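Local coordinates for putative type VI secretion protein (Escherichia coli, PDB 6SKI) that probably hydrolyses phospholipids as a Tle1-family toxin that rides on the VgrG spike of the type VI secretion system, at residues G143-L151 with I509-K517; L57-R67 with A249-F257. All coordinates share one frame; numbering follows the deposited sequence.

Contact 1. Residues G143-L151 with I509-K517; sequences GMGLGTSIL and IFIHRFGPK
The carbonyl oxygen of R513 is bordered by the side chain of M144, whose methyl CE lies 3.4 Å from R513 O and whose SD and CG also run close by. The thioether bends at chi2 and chi3, and this curl carries CE back to the edge of the R513 guanidinium, near its plane, with CE 3.5 Å from NH1; the two side chains cross at about a right angle. G143 sits directly against the backbone at the start of the type I turn H512-G515: its CA is 3.3 Å from H512 O, an approach that the lack of a side chain permits. Before the turn, at the end of the strand, the contact is apolar and centres on buried I511. With CG1 anti to its carbonyl carbon (chi1 -58°), I511 presents both branches to the helix: CG2 meets L146 CD2 at 3.5 Å, while CD1 reaches G147 CA at 3.6 Å and meets I150 CD1 tip to tip at 3.9 Å. No hydrogen bond joins the two segments. D258 instead accepts from I511 N, and L57 of helix 53-58 packs against L146 and I150. The axes of helix 144-151 and strand 509-511 lie at 126°; the helix start meets the turn after the strand, and its next turn packs on I511, the last residue of the beta-hairpin strand that pairs antiparallel with 500-502.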
ATOM      1  N   GLY A 143      13.344   3.505  22.488  1.00 66.27           N
ATOM      2  CA  GLY A 143      14.557   2.739  22.276  1.00 66.27           C
ATOM      3  C   GLY A 143      14.348   1.251  22.458  1.00 66.27           C
ATOM      4  O   GLY A 143      14.759   0.446  21.624  1.00 66.27           O
ATOM      5  N   MET A 144      13.710   0.889  23.570  1.00 69.71           N
ATOM      6  CA  MET A 144      13.377  -0.510  23.812  1.00 69.71           C
ATOM      7  C   MET A 144      12.342  -0.999  22.808  1.00 69.71           C
ATOM      8  O   MET A 144      12.516  -2.047  22.175  1.00 69.71           O
ATOM      9  CB  MET A 144      12.863  -0.679  25.242  1.00 69.71           C
ATOM     10  CG  MET A 144      13.357   0.384  26.216  1.00 69.71           C
ATOM     11  SD  MET A 144      14.560  -0.192  27.434  1.00 69.71           S
ATOM     12  CE  MET A 144      15.502  -1.387  26.493  1.00 69.71           C
ATOM     13  N   GLY A 145      11.250  -0.248  22.657  1.00 65.30           N
ATOM     14  CA  GLY A 145      10.246  -0.605  21.673  1.00 65.30           C
ATOM     15  C   GLY A 145      10.730  -0.429  20.247  1.00 65.30           C
ATOM     16  O   GLY A 145      10.185  -1.028  19.320  1.00 65.30           O
ATOM     17  N   LEU A 146      11.749   0.413  20.053  1.00 63.07           N
ATOM     18  CA  LEU A 146      12.144   0.806  18.704  1.00 63.07           C
ATOM     19  C   LEU A 146      12.584  -0.388  17.869  1.00 63.07           C
ATOM     20  O   LEU A 146      12.242  -0.483  16.687  1.00 63.07           O
ATOM     21  CB  LEU A 146      13.250   1.854  18.769  1.00 63.07           C
ATOM     22  CG  LEU A 146      13.643   2.461  17.426  1.00 63.07           C
ATOM     23  CD1 LEU A 146      12.449   3.136  16.783  1.00 63.07           C
ATOM     24  CD2 LEU A 146      14.759   3.450  17.635  1.00 63.07           C
ATOM     25  N   GLY A 147      13.351  -1.307  18.456  1.00 61.59           N
ATOM     26  CA  GLY A 147      13.675  -2.531  17.742  1.00 61.59           C
ATOM     27  C   GLY A 147      12.442  -3.355  17.432  1.00 61.59           C
ATOM     28  O   GLY A 147      12.294  -3.886  16.328  1.00 61.59           O
ATOM     29  N   THR A 148      11.531  -3.460  18.401  1.00 61.62           N
ATOM     30  CA  THR A 148      10.270  -4.149  18.162  1.00 61.62           C
ATOM     31  C   THR A 148       9.443  -3.427  17.106  1.00 61.62           C
ATOM     32  O   THR A 148       8.767  -4.065  16.296  1.00 61.62           O
ATOM     33  CB  THR A 148       9.490  -4.280  19.471  1.00 61.62           C
ATOM     34  OG1 THR A 148      10.290  -4.975  20.433  1.00 61.62           O
ATOM     35  CG2 THR A 148       8.200  -5.051  19.256  1.00 61.62           C
ATOM     36  N   SER A 149       9.498  -2.093  17.087  1.00 59.79           N
ATOM     37  CA  SER A 149       8.772  -1.338  16.070  1.00 59.79           C
ATOM     38  C   SER A 149       9.335  -1.584  14.677  1.00 59.79           C
ATOM     39  O   SER A 149       8.576  -1.741  13.710  1.00 59.79           O
ATOM     40  CB  SER A 149       8.820   0.152  16.402  1.00 59.79           C
ATOM     41  OG  SER A 149       7.758   0.520  17.258  1.00 59.79           O
ATOM     42  N   ILE A 150      10.660  -1.643  14.556  1.00 58.63           N
ATOM     43  CA  ILE A 150      11.272  -1.886  13.259  1.00 58.63           C
ATOM     44  C   ILE A 150      11.013  -3.318  12.814  1.00 58.63           C
ATOM     45  O   ILE A 150      10.848  -3.580  11.619  1.00 58.63           O
ATOM     46  CB  ILE A 150      12.776  -1.569  13.328  1.00 58.63           C
ATOM     47  CG1 ILE A 150      12.989  -0.088  13.627  1.00 58.63           C
ATOM     48  CG2 ILE A 150      13.474  -1.931  12.033  1.00 58.63           C
ATOM     49  CD1 ILE A 150      14.437   0.310  13.709  1.00 58.63           C
ATOM     50  N   LEU A 151      10.926  -4.253  13.760  1.00 61.12           N
ATOM     51  CA  LEU A 151      10.558  -5.620  13.410  1.00 61.12           C
ATOM     52  C   LEU A 151       9.091  -5.726  13.024  1.00 61.12           C
ATOM     53  O   LEU A 151       8.729  -6.569  12.198  1.00 61.12           O
ATOM     54  CB  LEU A 151      10.858  -6.559  14.576  1.00 61.12           C
ATOM     55  CG  LEU A 151      12.179  -7.316  14.493  1.00 61.12           C
ATOM     56  CD1 LEU A 151      12.392  -8.138  15.746  1.00 61.12           C
ATOM     57  CD2 LEU A 151      12.205  -8.189  13.256  1.00 61.12           C
ATOM     58  N   ILE A 509      24.086  -1.306  12.070  1.00 53.79           N
ATOM     59  CA  ILE A 509      23.247  -0.342  12.764  1.00 53.79           C
ATOM     60  C   ILE A 509      22.994  -0.848  14.176  1.00 53.79           C
ATOM     61  O   ILE A 509      22.705  -2.029  14.385  1.00 53.79           O
ATOM     62  CB  ILE A 509      21.919  -0.096  12.022  1.00 53.79           C
ATOM     63  CG1 ILE A 509      22.187   0.341  10.582  1.00 53.79           C
ATOM     64  CG2 ILE A 509      21.098   0.950  12.741  1.00 53.79           C
ATOM     65  CD1 ILE A 509      21.806  -0.686   9.559  1.00 53.79           C
ATOM     66  N   PHE A 510      23.100   0.060  15.142  1.00 52.79           N
ATOM     67  CA  PHE A 510      22.927  -0.244  16.555  1.00 52.79           C
ATOM     68  C   PHE A 510      21.869   0.709  17.081  1.00 52.79           C
ATOM     69  O   PHE A 510      22.081   1.925  17.105  1.00 52.79           O
ATOM     70  CB  PHE A 510      24.243  -0.082  17.315  1.00 52.79           C
ATOM     71  CG  PHE A 510      25.274  -1.109  16.961  1.00 52.79           C
ATOM     72  CD1 PHE A 510      26.162  -0.887  15.928  1.00 52.79           C
ATOM     73  CD2 PHE A 510      25.360  -2.292  17.667  1.00 52.79           C
ATOM     74  CE1 PHE A 510      27.107  -1.828  15.599  1.00 52.79           C
ATOM     75  CE2 PHE A 510      26.308  -3.233  17.343  1.00 52.79           C
ATOM     76  CZ  PHE A 510      27.180  -3.003  16.307  1.00 52.79           C
ATOM     77  N   ILE A 511      20.724   0.163  17.482  1.00 57.56           N
ATOM     78  CA  ILE A 511      19.648   0.995  17.994  1.00 57.56           C
ATOM     79  C   ILE A 511      20.009   1.491  19.384  1.00 57.56           C
ATOM     80  O   ILE A 511      20.503   0.733  20.229  1.00 57.56           O
ATOM     81  CB  ILE A 511      18.327   0.210  18.002  1.00 57.56           C
ATOM     82  CG1 ILE A 511      17.997  -0.278  16.592  1.00 57.56           C
ATOM     83  CG2 ILE A 511      17.206   1.056  18.553  1.00 57.56           C
ATOM     84  CD1 ILE A 511      16.742  -1.099  16.512  1.00 57.56           C
ATOM     85  N   HIS A 512      19.775   2.776  19.626  1.00 60.32           N
ATOM     86  CA  HIS A 512      19.977   3.346  20.951  1.00 60.32           C
ATOM     87  C   HIS A 512      18.820   2.907  21.833  1.00 60.32           C
ATOM     88  O   HIS A 512      17.735   3.496  21.792  1.00 60.32           O
ATOM     89  CB  HIS A 512      20.079   4.864  20.872  1.00 60.32           C
ATOM     90  CG  HIS A 512      21.415   5.347  20.404  1.00 60.32           C
ATOM     91  ND1 HIS A 512      21.613   6.607  19.888  1.00 60.32           N
ATOM     92  CD2 HIS A 512      22.619   4.731  20.373  1.00 60.32           C
ATOM     93  CE1 HIS A 512      22.885   6.750  19.564  1.00 60.32           C
ATOM     94  NE2 HIS A 512      23.517   5.626  19.847  1.00 60.32           N
ATOM     95  N   ARG A 513      19.054   1.874  22.636  1.00 64.01           N
ATOM     96  CA  ARG A 513      18.001   1.226  23.401  1.00 64.01           C
ATOM     97  C   ARG A 513      17.684   1.942  24.703  1.00 64.01           C
ATOM     98  O   ARG A 513      16.713   1.575  25.372  1.00 64.01           O
ATOM     99  CB  ARG A 513      18.395  -0.224  23.690  1.00 64.01           C
ATOM    100  CG  ARG A 513      18.492  -1.076  22.436  1.00 64.01           C
ATOM    101  CD  ARG A 513      18.634  -2.568  22.723  1.00 64.01           C
ATOM    102  NE  ARG A 513      19.773  -2.891  23.580  1.00 64.01           N
ATOM    103  CZ  ARG A 513      19.705  -3.043  24.898  1.00 64.01           C
ATOM    104  NH1 ARG A 513      18.543  -2.914  25.523  1.00 64.01           N
ATOM    105  NH2 ARG A 513      20.797  -3.334  25.590  1.00 64.01           N
ATOM    106  N   PHE A 514      18.470   2.950  25.075  1.00 64.45           N
ATOM    107  CA  PHE A 514      18.262   3.686  26.315  1.00 64.45           C
ATOM    108  C   PHE A 514      17.954   5.156  26.067  1.00 64.45           C
ATOM    109  O   PHE A 514      17.997   5.955  27.009  1.00 64.45           O
ATOM    110  CB  PHE A 514      19.490   3.545  27.217  1.00 64.45           C
ATOM    111  CG  PHE A 514      19.927   2.127  27.410  1.00 64.45           C
ATOM    112  CD1 PHE A 514      21.212   1.736  27.083  1.00 64.45           C
ATOM    113  CD2 PHE A 514      19.047   1.180  27.898  1.00 64.45           C
ATOM    114  CE1 PHE A 514      21.614   0.430  27.249  1.00 64.45           C
ATOM    115  CE2 PHE A 514      19.443  -0.127  28.066  1.00 64.45           C
ATOM    116  CZ  PHE A 514      20.729  -0.503  27.741  1.00 64.45           C
ATOM    117  N   GLY A 515      17.648   5.530  24.829  1.00 64.90           N
ATOM    118  CA  GLY A 515      17.411   6.909  24.482  1.00 64.90           C
ATOM    119  C   GLY A 515      18.516   7.458  23.607  1.00 64.90           C
ATOM    120  O   GLY A 515      19.603   6.881  23.509  1.00 64.90           O
ATOM    121  N   PRO A 516      18.255   8.583  22.945  1.00 65.00           N
ATOM    122  CA  PRO A 516      19.271   9.169  22.063  1.00 65.00           C
ATOM    123  C   PRO A 516      20.498   9.615  22.842  1.00 65.00           C
ATOM    124  O   PRO A 516      20.397  10.164  23.939  1.00 65.00           O
ATOM    125  CB  PRO A 516      18.539  10.355  21.428  1.00 65.00           C
ATOM    126  CG  PRO A 516      17.483  10.706  22.418  1.00 65.00           C
ATOM    127  CD  PRO A 516      17.028   9.394  22.983  1.00 65.00           C
ATOM    128  N   LYS A 517      21.668   9.371  22.256  1.00 65.01           N
ATOM    129  CA  LYS A 517      22.942   9.692  22.881  1.00 65.01           C
ATOM    130  C   LYS A 517      23.497  11.033  22.420  1.00 65.01           C
ATOM    131  O   LYS A 517      24.662  11.336  22.693  1.00 65.01           O
ATOM    132  CB  LYS A 517      23.958   8.584  22.601  1.00 65.01           C
ATOM    133  CG  LYS A 517      23.603   7.244  23.219  1.00 65.01           C
ATOM    134  CD  LYS A 517      23.975   7.193  24.689  1.00 65.01           C
ATOM    135  CE  LYS A 517      22.924   6.454  25.496  1.00 65.01           C
ATOM    136  NZ  LYS A 517      23.283   6.385  26.936  1.00 65.01           N
TER

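Contact 2. Residues L57-R67 with A249-F257; sequences LMKFNECSAAR and AIGGISNFF
One face of the R67 guanidinium carries N255 ND2, 3.4 Å above the plane over its centre, with guanidinium and amide tilted 28° apart. The F256 ring is met at its edge, in plane, by L57 O and N61 CB, with CZ pointing at L57 O. N255 ND2 also gives a weak hydrogen bond to E62 OE2 (2.8 Å), and E62 OE1 forms a salt bridge with R67 NH2, so the carboxylate joins amide and guanidinium. N61, with CG anti to its backbone N (chi1 -165°), reaches into the type I turn I253-F256: OD1 accepts N255 N in the carbonyl plane at 2.9 Å, while ND2 donates to S254 OG at 3.1 Å, which lies close to the N61 amide plane. This turn belongs to the loop between parallel strands 237-243 and 278-284 of the central sheet, consistent with an alpha/beta-hydrolase fold, and the bonds join it to the chain leaving helix 53-58. M58 O takes two backbone donors from opposite faces of its plane, G252 N at 3.1 Å and N61 N from its own turn. K59 CG lies beside I250 CG2 at 3.9 Å, and the K59 ammonium goes on to a salt bridge with E51.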
ATOM      1  N   LEU A  57      13.667   4.473   9.857  1.00 55.07           N
ATOM      2  CA  LEU A  57      14.893   3.840  10.326  1.00 55.07           C
ATOM      3  C   LEU A  57      15.185   2.553   9.571  1.00 55.07           C
ATOM      4  O   LEU A  57      16.353   2.220   9.356  1.00 55.07           O
ATOM      5  CB  LEU A  57      14.808   3.563  11.825  1.00 55.07           C
ATOM      6  CG  LEU A  57      14.745   4.799  12.714  1.00 55.07           C
ATOM      7  CD1 LEU A  57      14.745   4.399  14.170  1.00 55.07           C
ATOM      8  CD2 LEU A  57      15.899   5.724  12.404  1.00 55.07           C
ATOM      9  N   MET A  58      14.147   1.819   9.167  1.00 54.84           N
ATOM     10  CA  MET A  58      14.352   0.674   8.290  1.00 54.84           C
ATOM     11  C   MET A  58      15.035   1.094   7.004  1.00 54.84           C
ATOM     12  O   MET A  58      15.814   0.326   6.431  1.00 54.84           O
ATOM     13  CB  MET A  58      13.014   0.009   7.970  1.00 54.84           C
ATOM     14  CG  MET A  58      12.820  -1.355   8.583  1.00 54.84           C
ATOM     15  SD  MET A  58      11.357  -2.173   7.935  1.00 54.84           S
ATOM     16  CE  MET A  58      12.030  -3.001   6.501  1.00 54.84           C
ATOM     17  N   LYS A  59      14.754   2.310   6.540  1.00 52.99           N
ATOM     18  CA  LYS A  59      15.401   2.798   5.326  1.00 52.99           C
ATOM     19  C   LYS A  59      16.911   2.971   5.504  1.00 52.99           C
ATOM     20  O   LYS A  59      17.640   3.047   4.509  1.00 52.99           O
ATOM     21  CB  LYS A  59      14.746   4.100   4.871  1.00 52.99           C
ATOM     22  CG  LYS A  59      13.657   3.876   3.835  1.00 52.99           C
ATOM     23  CD  LYS A  59      13.010   5.167   3.385  1.00 52.99           C
ATOM     24  CE  LYS A  59      12.144   5.755   4.477  1.00 52.99           C
ATOM     25  NZ  LYS A  59      11.712   7.137   4.144  1.00 52.99           N
ATOM     26  N   PHE A  60      17.400   3.044   6.748  1.00 52.55           N
ATOM     27  CA  PHE A  60      18.844   3.123   6.976  1.00 52.55           C
ATOM     28  C   PHE A  60      19.576   1.909   6.430  1.00 52.55           C
ATOM     29  O   PHE A  60      20.742   2.015   6.040  1.00 52.55           O
ATOM     30  CB  PHE A  60      19.158   3.250   8.466  1.00 52.55           C
ATOM     31  CG  PHE A  60      19.217   4.659   8.966  1.00 52.55           C
ATOM     32  CD1 PHE A  60      20.435   5.254   9.242  1.00 52.55           C
ATOM     33  CD2 PHE A  60      18.061   5.376   9.198  1.00 52.55           C
ATOM     34  CE1 PHE A  60      20.499   6.539   9.716  1.00 52.55           C
ATOM     35  CE2 PHE A  60      18.121   6.664   9.675  1.00 52.55           C
ATOM     36  CZ  PHE A  60      19.341   7.247   9.935  1.00 52.55           C
ATOM     37  N   ASN A  61      18.929   0.748   6.430  1.00 54.18           N
ATOM     38  CA  ASN A  61      19.563  -0.475   5.957  1.00 54.18           C
ATOM     39  C   ASN A  61      20.007  -0.323   4.508  1.00 54.18           C
ATOM     40  O   ASN A  61      19.193  -0.037   3.625  1.00 54.18           O
ATOM     41  CB  ASN A  61      18.589  -1.642   6.101  1.00 54.18           C
ATOM     42  CG  ASN A  61      19.264  -2.988   5.993  1.00 54.18           C
ATOM     43  OD1 ASN A  61      19.981  -3.404   6.896  1.00 54.18           O
ATOM     44  ND2 ASN A  61      19.018  -3.689   4.898  1.00 54.18           N
ATOM     45  N   GLU A  62      21.314  -0.480   4.282  1.00 54.50           N
ATOM     46  CA  GLU A  62      21.935  -0.456   2.958  1.00 54.50           C
ATOM     47  C   GLU A  62      21.977   0.942   2.352  1.00 54.50           C
ATOM     48  O   GLU A  62      22.526   1.127   1.262  1.00 54.50           O
ATOM     49  CB  GLU A  62      21.233  -1.421   1.995  1.00 54.50           C
ATOM     50  CG  GLU A  62      21.129  -2.844   2.502  1.00 54.50           C
ATOM     51  CD  GLU A  62      22.453  -3.577   2.457  1.00 54.50           C
ATOM     52  OE1 GLU A  62      23.342  -3.155   1.689  1.00 54.50           O
ATOM     53  OE2 GLU A  62      22.607  -4.574   3.189  1.00 54.50           O
ATOM     54  N   CYS A  63      21.415   1.935   3.043  1.00 52.93           N
ATOM     55  CA  CYS A  63      21.388   3.297   2.525  1.00 52.93           C
ATOM     56  C   CYS A  63      21.915   4.326   3.514  1.00 52.93           C
ATOM     57  O   CYS A  63      21.783   5.527   3.263  1.00 52.93           O
ATOM     58  CB  CYS A  63      19.968   3.684   2.096  1.00 52.93           C
ATOM     59  SG  CYS A  63      19.534   3.183   0.426  1.00 52.93           S
ATOM     60  N   SER A  64      22.512   3.897   4.621  1.00 54.03           N
ATOM     61  CA  SER A  64      23.088   4.847   5.556  1.00 54.03           C
ATOM     62  C   SER A  64      24.330   5.490   4.954  1.00 54.03           C
ATOM     63  O   SER A  64      24.935   4.976   4.011  1.00 54.03           O
ATOM     64  CB  SER A  64      23.434   4.166   6.878  1.00 54.03           C
ATOM     65  OG  SER A  64      24.154   2.968   6.664  1.00 54.03           O
ATOM     66  N   ALA A  65      24.700   6.648   5.505  1.00 54.72           N
ATOM     67  CA  ALA A  65      25.883   7.346   5.018  1.00 54.72           C
ATOM     68  C   ALA A  65      27.145   6.521   5.216  1.00 54.72           C
ATOM     69  O   ALA A  65      28.131   6.721   4.502  1.00 54.72           O
ATOM     70  CB  ALA A  65      26.023   8.698   5.713  1.00 54.72           C
ATOM     71  N   ALA A  66      27.139   5.598   6.179  1.00 55.59           N
ATOM     72  CA  ALA A  66      28.321   4.787   6.440  1.00 55.59           C
ATOM     73  C   ALA A  66      28.483   3.670   5.415  1.00 55.59           C
ATOM     74  O   ALA A  66      29.612   3.312   5.066  1.00 55.59           O
ATOM     75  CB  ALA A  66      28.262   4.210   7.852  1.00 55.59           C
ATOM     76  N   ARG A  67      27.376   3.095   4.934  1.00 57.39           N
ATOM     77  CA  ARG A  67      27.480   2.081   3.888  1.00 57.39           C
ATOM     78  C   ARG A  67      28.029   2.679   2.602  1.00 57.39           C
ATOM     79  O   ARG A  67      28.706   1.993   1.829  1.00 57.39           O
ATOM     80  CB  ARG A  67      26.124   1.426   3.641  1.00 57.39           C
ATOM     81  CG  ARG A  67      25.507   0.806   4.874  1.00 57.39           C
ATOM     82  CD  ARG A  67      25.983  -0.618   5.063  1.00 57.39           C
ATOM     83  NE  ARG A  67      25.728  -1.442   3.888  1.00 57.39           N
ATOM     84  CZ  ARG A  67      25.964  -2.748   3.832  1.00 57.39           C
ATOM     85  NH1 ARG A  67      26.464  -3.378   4.885  1.00 57.39           N
ATOM     86  NH2 ARG A  67      25.701  -3.423   2.722  1.00 57.39           N
ATOM     87  N   ALA A 249       9.435  -4.623   0.479  1.00 46.76           N
ATOM     88  CA  ALA A 249      10.080  -4.010   1.627  1.00 46.76           C
ATOM     89  C   ALA A 249      10.722  -2.697   1.215  1.00 46.76           C
ATOM     90  O   ALA A 249      11.364  -2.614   0.166  1.00 46.76           O
ATOM     91  CB  ALA A 249      11.136  -4.937   2.234  1.00 46.76           C
ATOM     92  N   ILE A 250      10.546  -1.676   2.049  1.00 48.12           N
ATOM     93  CA  ILE A 250      11.225  -0.401   1.858  1.00 48.12           C
ATOM     94  C   ILE A 250      12.245  -0.261   2.977  1.00 48.12           C
ATOM     95  O   ILE A 250      11.934   0.241   4.063  1.00 48.12           O
ATOM     96  CB  ILE A 250      10.235   0.777   1.845  1.00 48.12           C
ATOM     97  CG1 ILE A 250       9.203   0.590   0.737  1.00 48.12           C
ATOM     98  CG2 ILE A 250      10.971   2.086   1.658  1.00 48.12           C
ATOM     99  CD1 ILE A 250       7.903   1.312   0.979  1.00 48.12           C
ATOM    100  N   GLY A 251      13.462  -0.707   2.721  1.00 50.79           N
ATOM    101  CA  GLY A 251      14.464  -0.844   3.748  1.00 50.79           C
ATOM    102  C   GLY A 251      14.735  -2.298   4.074  1.00 50.79           C
ATOM    103  O   GLY A 251      14.480  -3.209   3.281  1.00 50.79           O
ATOM    104  N   GLY A 252      15.263  -2.516   5.270  1.00 55.05           N
ATOM    105  CA  GLY A 252      15.559  -3.867   5.702  1.00 55.05           C
ATOM    106  C   GLY A 252      15.998  -3.876   7.147  1.00 55.05           C
ATOM    107  O   GLY A 252      16.054  -2.839   7.810  1.00 55.05           O
ATOM    108  N   ILE A 253      16.290  -5.080   7.633  1.00 56.83           N
ATOM    109  CA  ILE A 253      16.815  -5.282   8.976  1.00 56.83           C
ATOM    110  C   ILE A 253      18.086  -6.113   8.987  1.00 56.83           C
ATOM    111  O   ILE A 253      18.559  -6.478  10.064  1.00 56.83           O
ATOM    112  CB  ILE A 253      15.759  -5.915   9.903  1.00 56.83           C
ATOM    113  CG1 ILE A 253      15.396  -7.317   9.416  1.00 56.83           C
ATOM    114  CG2 ILE A 253      14.525  -5.039   9.988  1.00 56.83           C
ATOM    115  CD1 ILE A 253      15.090  -8.282  10.532  1.00 56.83           C
ATOM    116  N   SER A 254      18.651  -6.428   7.819  1.00 55.42           N
ATOM    117  CA  SER A 254      19.780  -7.351   7.764  1.00 55.42           C
ATOM    118  C   SER A 254      21.004  -6.792   8.478  1.00 55.42           C
ATOM    119  O   SER A 254      21.780  -7.547   9.073  1.00 55.42           O
ATOM    120  CB  SER A 254      20.113  -7.685   6.312  1.00 55.42           C
ATOM    121  OG  SER A 254      20.179  -6.513   5.522  1.00 55.42           O
ATOM    122  N   ASN A 255      21.200  -5.477   8.429  1.00 54.55           N
ATOM    123  CA  ASN A 255      22.373  -4.852   9.020  1.00 54.55           C
ATOM    124  C   ASN A 255      22.106  -4.263  10.397  1.00 54.55           C
ATOM    125  O   ASN A 255      23.008  -3.654  10.977  1.00 54.55           O
ATOM    126  CB  ASN A 255      22.919  -3.763   8.094  1.00 54.55           C
ATOM    127  CG  ASN A 255      23.316  -4.299   6.740  1.00 54.55           C
ATOM    128  OD1 ASN A 255      23.797  -5.423   6.625  1.00 54.55           O
ATOM    129  ND2 ASN A 255      23.118  -3.498   5.705  1.00 54.55           N
ATOM    130  N   PHE A 256      20.904  -4.432  10.935  1.00 55.36           N
ATOM    131  CA  PHE A 256      20.599  -4.000  12.292  1.00 55.36           C
ATOM    132  C   PHE A 256      21.074  -5.072  13.261  1.00 55.36           C
ATOM    133  O   PHE A 256      20.571  -6.199  13.238  1.00 55.36           O
ATOM    134  CB  PHE A 256      19.104  -3.756  12.469  1.00 55.36           C
ATOM    135  CG  PHE A 256      18.612  -2.496  11.830  1.00 55.36           C
ATOM    136  CD1 PHE A 256      18.187  -1.436  12.606  1.00 55.36           C
ATOM    137  CD2 PHE A 256      18.555  -2.376  10.456  1.00 55.36           C
ATOM    138  CE1 PHE A 256      17.730  -0.279  12.024  1.00 55.36           C
ATOM    139  CE2 PHE A 256      18.097  -1.223   9.870  1.00 55.36           C
ATOM    140  CZ  PHE A 256      17.685  -0.175  10.655  1.00 55.36           C
ATOM    141  N   PHE A 257      22.029  -4.717  14.121  1.00 55.68           N
ATOM    142  CA  PHE A 257      22.598  -5.691  15.045  1.00 55.68           C
ATOM    143  C   PHE A 257      21.541  -6.256  15.984  1.00 55.68           C
ATOM    144  O   PHE A 257      21.578  -7.442  16.331  1.00 55.68           O
ATOM    145  CB  PHE A 257      23.728  -5.047  15.844  1.00 55.68           C
ATOM    146  CG  PHE A 257      24.272  -5.918  16.934  1.00 55.68           C
ATOM    147  CD1 PHE A 257      25.122  -6.966  16.642  1.00 55.68           C
ATOM    148  CD2 PHE A 257      23.934  -5.686  18.254  1.00 55.68           C
ATOM    149  CE1 PHE A 257      25.619  -7.767  17.641  1.00 55.68           C
ATOM    150  CE2 PHE A 257      24.429  -6.484  19.256  1.00 55.68           C
ATOM    151  CZ  PHE A 257      25.274  -7.525  18.950  1.00 55.68           C
TER

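Contacts 1 and 2 have centres 14 Å apart and meet directly. Strand 509-511 of contact 1 lies against the 249-257 loop of contact 2: I509 N is 2.8 Å from N255 O and I509 O is 2.8 Å from F257 N, two probable hydrogen bonds from the N and O of one residue to the same loop. The rings of F510 and F257 pack next to this junction, their planes at about 35°. On the helical side, I150 CG2 touches M58 CG at 3.6 Å, so residues 57-67 join both contacts. In contact 2 the side chain of I250 lies near, without touching, S197, H310 and D245, which have the geometry of a Ser-His-Asp triad and may form the catalytic site.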